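Transcriptional activator PlcR protein (Bacillus thuringiensis, PDB 3U3W) activates transcription of virulence genes as a quorum-sensing regulator, binding DNA through a helix-turn-helix domain in complex with the signal peptide PapR, which is held by its tetratricopeptide-type C-terminal domain. Local coordinates at residues 212-223 with 238-249. Sequence-based numbering, arbitrary orientation.
Sequences YEESLYQVNKAI and LYYQRGECLRKL
Two successive antiparallel helices of the tetratricopeptide-like C-terminal domain meet where Arg242 enters the hollow formed by Leu216, Val219, Asn220 and Ile223, a knob-into-hole fit. Arg242 CB lies 3.4 Å from Val219 CG1, and bends at chi2 and chi3 bring the guanidinium edge to Asn220. Arg242 NE donates to Asn220 OD1 at 2.9 Å in the carbonyl plane, while NH2 adds a weak bond to the same oxygen, the amide and guanidinium planes being turned 64° apart. Ile223 CD1 covers one guanidinium face and also lies over the Tyr239 ring, offset toward its rim, 4.1 Å from the centroid. The axes of the two segments come within 9.2 Å at 152°, close to antiparallel; Cys245 CB meets Leu216 CB at 3.8 Å, and Cys245 SG lies 3.2 Å from Ser215 OG, which is hydrogen-bonded to Ala203 O of helix 192-208. At the end with Tyr212, Lys248 CB stands almost straight above the centre of the Tyr212 ring, at 3.6 Å, a CH-pi contact; Tyr212 CG, anti to its own carbonyl carbon (chi1 -62°), puts that ring beneath the lysine chain. Helix 253-269 packs on helix 235-248, Ala259 lying against Arg242.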
loop_
_atom_site.group_PDB
_atom_site.type_symbol
_atom_site.label_atom_id
_atom_site.label_comp_id
_atom_site.label_asym_id
_atom_site.label_seq_id
_atom_site.Cartn_x
_atom_site.Cartn_y
_atom_site.Cartn_z
ATOM N N TYR A 212 17.281 13.096 -23.799
ATOM C CA TYR A 212 16.196 13.889 -23.255
ATOM C C TYR A 212 14.837 13.292 -23.513
ATOM O O TYR A 212 13.988 13.241 -22.616
ATOM C CB TYR A 212 16.307 15.305 -23.789
ATOM C CG TYR A 212 17.612 15.935 -23.349
ATOM C CD1 TYR A 212 17.985 15.930 -21.997
ATOM C CD2 TYR A 212 18.494 16.486 -24.275
ATOM C CE1 TYR A 212 19.169 16.497 -21.577
ATOM C CE2 TYR A 212 19.693 17.060 -23.862
ATOM C CZ TYR A 212 20.033 17.056 -22.520
ATOM O OH TYR A 212 21.229 17.609 -22.114
ATOM N N GLU A 213 14.649 12.807 -24.732
ATOM C CA GLU A 213 13.403 12.194 -25.127
ATOM C C GLU A 213 13.101 10.938 -24.313
ATOM O O GLU A 213 11.961 10.721 -23.892
ATOM C CB GLU A 213 13.434 11.882 -26.626
ATOM C CG GLU A 213 12.264 11.044 -27.114
ATOM C CD GLU A 213 12.105 11.083 -28.632
ATOM O OE1 GLU A 213 13.079 11.452 -29.338
ATOM O OE2 GLU A 213 10.998 10.743 -29.113
ATOM N N GLU A 214 14.106 10.099 -24.104
ATOM C CA GLU A 214 13.878 8.880 -23.332
ATOM C C GLU A 214 13.624 9.201 -21.856
ATOM O O GLU A 214 12.879 8.497 -21.172
ATOM C CB GLU A 214 15.048 7.906 -23.473
ATOM C CG GLU A 214 14.919 6.983 -24.672
ATOM C CD GLU A 214 16.253 6.362 -25.090
ATOM O OE1 GLU A 214 16.546 5.218 -24.687
ATOM O OE2 GLU A 214 17.013 7.030 -25.820
ATOM N N SER A 215 14.262 10.264 -21.376
ATOM C CA SER A 215 14.103 10.694 -20.003
ATOM C C SER A 215 12.641 11.096 -19.796
ATOM O O SER A 215 11.996 10.659 -18.845
ATOM C CB SER A 215 15.034 11.869 -19.705
ATOM O OG SER A 215 14.938 12.290 -18.355
ATOM N N LEU A 216 12.128 11.920 -20.701
ATOM C CA LEU A 216 10.753 12.410 -20.615
ATOM C C LEU A 216 9.764 11.249 -20.743
ATOM O O LEU A 216 8.692 11.244 -20.115
ATOM C CB LEU A 216 10.490 13.478 -21.688
ATOM C CG LEU A 216 9.081 14.064 -21.815
ATOM C CD1 LEU A 216 8.662 14.767 -20.537
ATOM C CD2 LEU A 216 8.974 14.997 -23.020
ATOM N N TYR A 217 10.143 10.254 -21.538
ATOM C CA TYR A 217 9.342 9.047 -21.659
ATOM C C TYR A 217 9.177 8.373 -20.306
ATOM O O TYR A 217 8.055 8.074 -19.883
ATOM C CB TYR A 217 9.964 8.067 -22.645
ATOM C CG TYR A 217 9.302 6.713 -22.638
ATOM C CD1 TYR A 217 8.096 6.496 -23.303
ATOM C CD2 TYR A 217 9.884 5.642 -21.968
ATOM C CE1 TYR A 217 7.484 5.240 -23.285
ATOM C CE2 TYR A 217 9.288 4.385 -21.957
ATOM C CZ TYR A 217 8.087 4.197 -22.622
ATOM O OH TYR A 217 7.491 2.962 -22.607
ATOM N N GLN A 218 10.302 8.129 -19.633
ATOM C CA GLN A 218 10.274 7.521 -18.307
ATOM C C GLN A 218 9.539 8.401 -17.301
ATOM O O GLN A 218 8.775 7.888 -16.490
ATOM C CB GLN A 218 11.682 7.220 -17.814
ATOM C CG GLN A 218 12.393 6.180 -18.648
ATOM C CD GLN A 218 11.832 4.798 -18.417
ATOM O OE1 GLN A 218 11.196 4.537 -17.396
ATOM N NE2 GLN A 218 12.054 3.902 -19.368
ATOM N N VAL A 219 9.768 9.712 -17.366
ATOM C CA VAL A 219 9.105 10.668 -16.475
ATOM C C VAL A 219 7.577 10.617 -16.608
ATOM O O VAL A 219 6.859 10.474 -15.609
ATOM C CB VAL A 219 9.587 12.123 -16.709
ATOM C CG1 VAL A 219 8.669 13.112 -16.003
ATOM C CG2 VAL A 219 10.982 12.294 -16.210
ATOM N N ASN A 220 7.090 10.705 -17.843
ATOM C CA ASN A 220 5.648 10.680 -18.104
ATOM C C ASN A 220 5.000 9.353 -17.755
ATOM O O ASN A 220 3.869 9.317 -17.261
ATOM C CB ASN A 220 5.348 11.043 -19.556
ATOM C CG ASN A 220 5.546 12.519 -19.835
ATOM O OD1 ASN A 220 5.445 13.354 -18.933
ATOM N ND2 ASN A 220 5.836 12.845 -21.082
ATOM N N LYS A 221 5.718 8.268 -18.017
ATOM C CA LYS A 221 5.276 6.954 -17.597
ATOM C C LYS A 221 5.119 6.932 -16.063
ATOM O O LYS A 221 4.111 6.468 -15.538
ATOM C CB LYS A 221 6.277 5.886 -18.047
ATOM C CG LYS A 221 5.746 4.472 -17.982
ATOM C CD LYS A 221 5.429 3.949 -19.374
ATOM C CE LYS A 221 4.554 4.936 -20.163
ATOM N NZ LYS A 221 3.826 4.291 -21.309
ATOM N N ALA A 222 6.112 7.455 -15.346
ATOM C CA ALA A 222 6.079 7.411 -13.892
ATOM C C ALA A 222 4.970 8.333 -13.309
ATOM O O ALA A 222 4.269 7.947 -12.388
ATOM C CB ALA A 222 7.467 7.701 -13.302
ATOM N N ILE A 223 4.793 9.514 -13.885
ATOM C CA ILE A 223 3.672 10.394 -13.546
ATOM C C ILE A 223 2.317 9.714 -13.742
ATOM O O ILE A 223 1.429 9.846 -12.899
ATOM C CB ILE A 223 3.721 11.708 -14.370
ATOM C CG1 ILE A 223 5.004 12.483 -14.024
ATOM C CG2 ILE A 223 2.428 12.533 -14.182
ATOM C CD1 ILE A 223 5.064 13.922 -14.557
ATOM N N LEU A 238 9.003 14.443 -10.161
ATOM C CA LEU A 238 8.699 14.043 -11.535
ATOM C C LEU A 238 8.310 15.231 -12.410
ATOM O O LEU A 238 8.851 15.394 -13.492
ATOM C CB LEU A 238 7.602 12.971 -11.554
ATOM C CG LEU A 238 8.135 11.595 -11.109
ATOM C CD1 LEU A 238 7.021 10.590 -10.816
ATOM C CD2 LEU A 238 9.125 11.045 -12.145
ATOM N N TYR A 239 7.389 16.065 -11.938
ATOM C CA TYR A 239 7.071 17.301 -12.637
ATOM C C TYR A 239 8.275 18.192 -12.842
ATOM O O TYR A 239 8.385 18.837 -13.872
ATOM C CB TYR A 239 5.979 18.090 -11.918
ATOM C CG TYR A 239 4.625 17.510 -12.173
ATOM C CD1 TYR A 239 4.120 17.424 -13.463
ATOM C CD2 TYR A 239 3.866 17.010 -11.133
ATOM C CE1 TYR A 239 2.881 16.868 -13.708
ATOM C CE2 TYR A 239 2.634 16.454 -11.363
ATOM C CZ TYR A 239 2.144 16.387 -12.652
ATOM O OH TYR A 239 0.905 15.829 -12.860
ATOM N N TYR A 240 9.157 18.243 -11.849
ATOM C CA TYR A 240 10.362 19.038 -11.954
ATOM C C TYR A 240 11.216 18.444 -13.086
ATOM O O TYR A 240 11.598 19.140 -14.034
ATOM C CB TYR A 240 11.120 19.057 -10.609
ATOM C CG TYR A 240 12.446 19.785 -10.677
ATOM C CD1 TYR A 240 12.523 21.158 -10.445
ATOM C CD2 TYR A 240 13.625 19.105 -10.997
ATOM C CE1 TYR A 240 13.739 21.831 -10.528
ATOM C CE2 TYR A 240 14.845 19.774 -11.071
ATOM C CZ TYR A 240 14.893 21.129 -10.840
ATOM O OH TYR A 240 16.090 21.783 -10.922
ATOM N N GLN A 241 11.486 17.147 -12.992
ATOM C CA GLN A 241 12.223 16.454 -14.033
ATOM C C GLN A 241 11.616 16.640 -15.426
ATOM O O GLN A 241 12.339 16.744 -16.417
ATOM C CB GLN A 241 12.324 14.969 -13.725
ATOM C CG GLN A 241 13.327 14.292 -14.606
ATOM C CD GLN A 241 14.668 14.960 -14.476
ATOM O OE1 GLN A 241 15.176 15.140 -13.366
ATOM N NE2 GLN A 241 15.235 15.376 -15.598
ATOM N N ARG A 242 10.291 16.675 -15.504
ATOM C CA ARG A 242 9.628 16.806 -16.787
ATOM C C ARG A 242 9.811 18.228 -17.305
ATOM O O ARG A 242 10.030 18.436 -18.494
ATOM C CB ARG A 242 8.159 16.378 -16.714
ATOM C CG ARG A 242 7.131 17.469 -16.915
ATOM C CD ARG A 242 6.190 17.214 -18.099
ATOM N NE ARG A 242 5.276 16.080 -17.940
ATOM C CZ ARG A 242 3.988 16.179 -17.600
ATOM N NH1 ARG A 242 3.468 17.375 -17.364
ATOM N NH2 ARG A 242 3.214 15.084 -17.489
ATOM N N GLY A 243 9.766 19.204 -16.408
ATOM C CA GLY A 243 10.148 20.560 -16.764
ATOM C C GLY A 243 11.578 20.637 -17.313
ATOM O O GLY A 243 11.829 21.317 -18.309
ATOM N N GLU A 244 12.516 19.954 -16.657
ATOM C CA GLU A 244 13.895 19.877 -17.139
ATOM C C GLU A 244 13.945 19.329 -18.569
ATOM O O GLU A 244 14.613 19.888 -19.432
ATOM C CB GLU A 244 14.750 18.984 -16.236
ATOM C CG GLU A 244 14.931 19.474 -14.810
ATOM C CD GLU A 244 15.989 20.548 -14.701
ATOM O OE1 GLU A 244 17.177 20.196 -14.508
ATOM O OE2 GLU A 244 15.633 21.742 -14.817
ATOM N N CYS A 245 13.248 18.223 -18.814
ATOM C CA CYS A 245 13.264 17.594 -20.134
ATOM C C CYS A 245 12.635 18.505 -21.184
ATOM O O CYS A 245 13.165 18.669 -22.275
ATOM C CB CYS A 245 12.535 16.250 -20.105
ATOM S SG CYS A 245 13.398 14.982 -19.227
ATOM N N LEU A 246 11.503 19.095 -20.824
ATOM C CA LEU A 246 10.780 20.005 -21.690
ATOM C C LEU A 246 11.650 21.178 -22.121
ATOM O O LEU A 246 11.541 21.649 -23.253
ATOM C CB LEU A 246 9.509 20.507 -20.996
ATOM C CG LEU A 246 8.383 19.484 -20.750
ATOM C CD1 LEU A 246 7.107 20.176 -20.279
ATOM C CD2 LEU A 246 8.091 18.656 -21.989
ATOM N N ARG A 247 12.509 21.646 -21.219
ATOM C CA ARG A 247 13.415 22.750 -21.524
ATOM C C ARG A 247 14.459 22.330 -22.566
ATOM O O ARG A 247 14.688 23.034 -23.537
ATOM C CB ARG A 247 14.090 23.269 -20.246
ATOM C CG ARG A 247 14.608 24.698 -20.332
ATOM C CD ARG A 247 14.614 25.360 -18.946
ATOM N NE ARG A 247 15.224 24.505 -17.930
ATOM C CZ ARG A 247 16.532 24.437 -17.688
ATOM N NH1 ARG A 247 17.379 25.186 -18.383
ATOM N NH2 ARG A 247 16.994 23.617 -16.748
ATOM N N LYS A 248 15.073 21.169 -22.376
ATOM C CA LYS A 248 16.092 20.705 -23.310
ATOM C C LYS A 248 15.499 20.385 -24.672
ATOM O O LYS A 248 16.160 20.561 -25.702
ATOM C CB LYS A 248 16.829 19.479 -22.762
ATOM C CG LYS A 248 17.751 19.801 -21.630
ATOM C CD LYS A 248 18.667 20.946 -22.021
ATOM C CE LYS A 248 19.409 21.511 -20.822
ATOM N NZ LYS A 248 20.556 20.650 -20.411
ATOM N N LEU A 249 14.256 19.909 -24.672
ATOM C CA LEU A 249 13.602 19.505 -25.910
ATOM C C LEU A 249 12.961 20.702 -26.622
ATOM O O LEU A 249 12.355 20.545 -27.674
ATOM C CB LEU A 249 12.573 18.402 -25.646
ATOM C CG LEU A 249 13.159 17.031 -25.309
ATOM C CD1 LEU A 249 12.053 16.058 -24.931
ATOM C CD2 LEU A 249 13.999 16.477 -26.479
HETATM O O HOH W 1 2.364 11.894 -18.063
#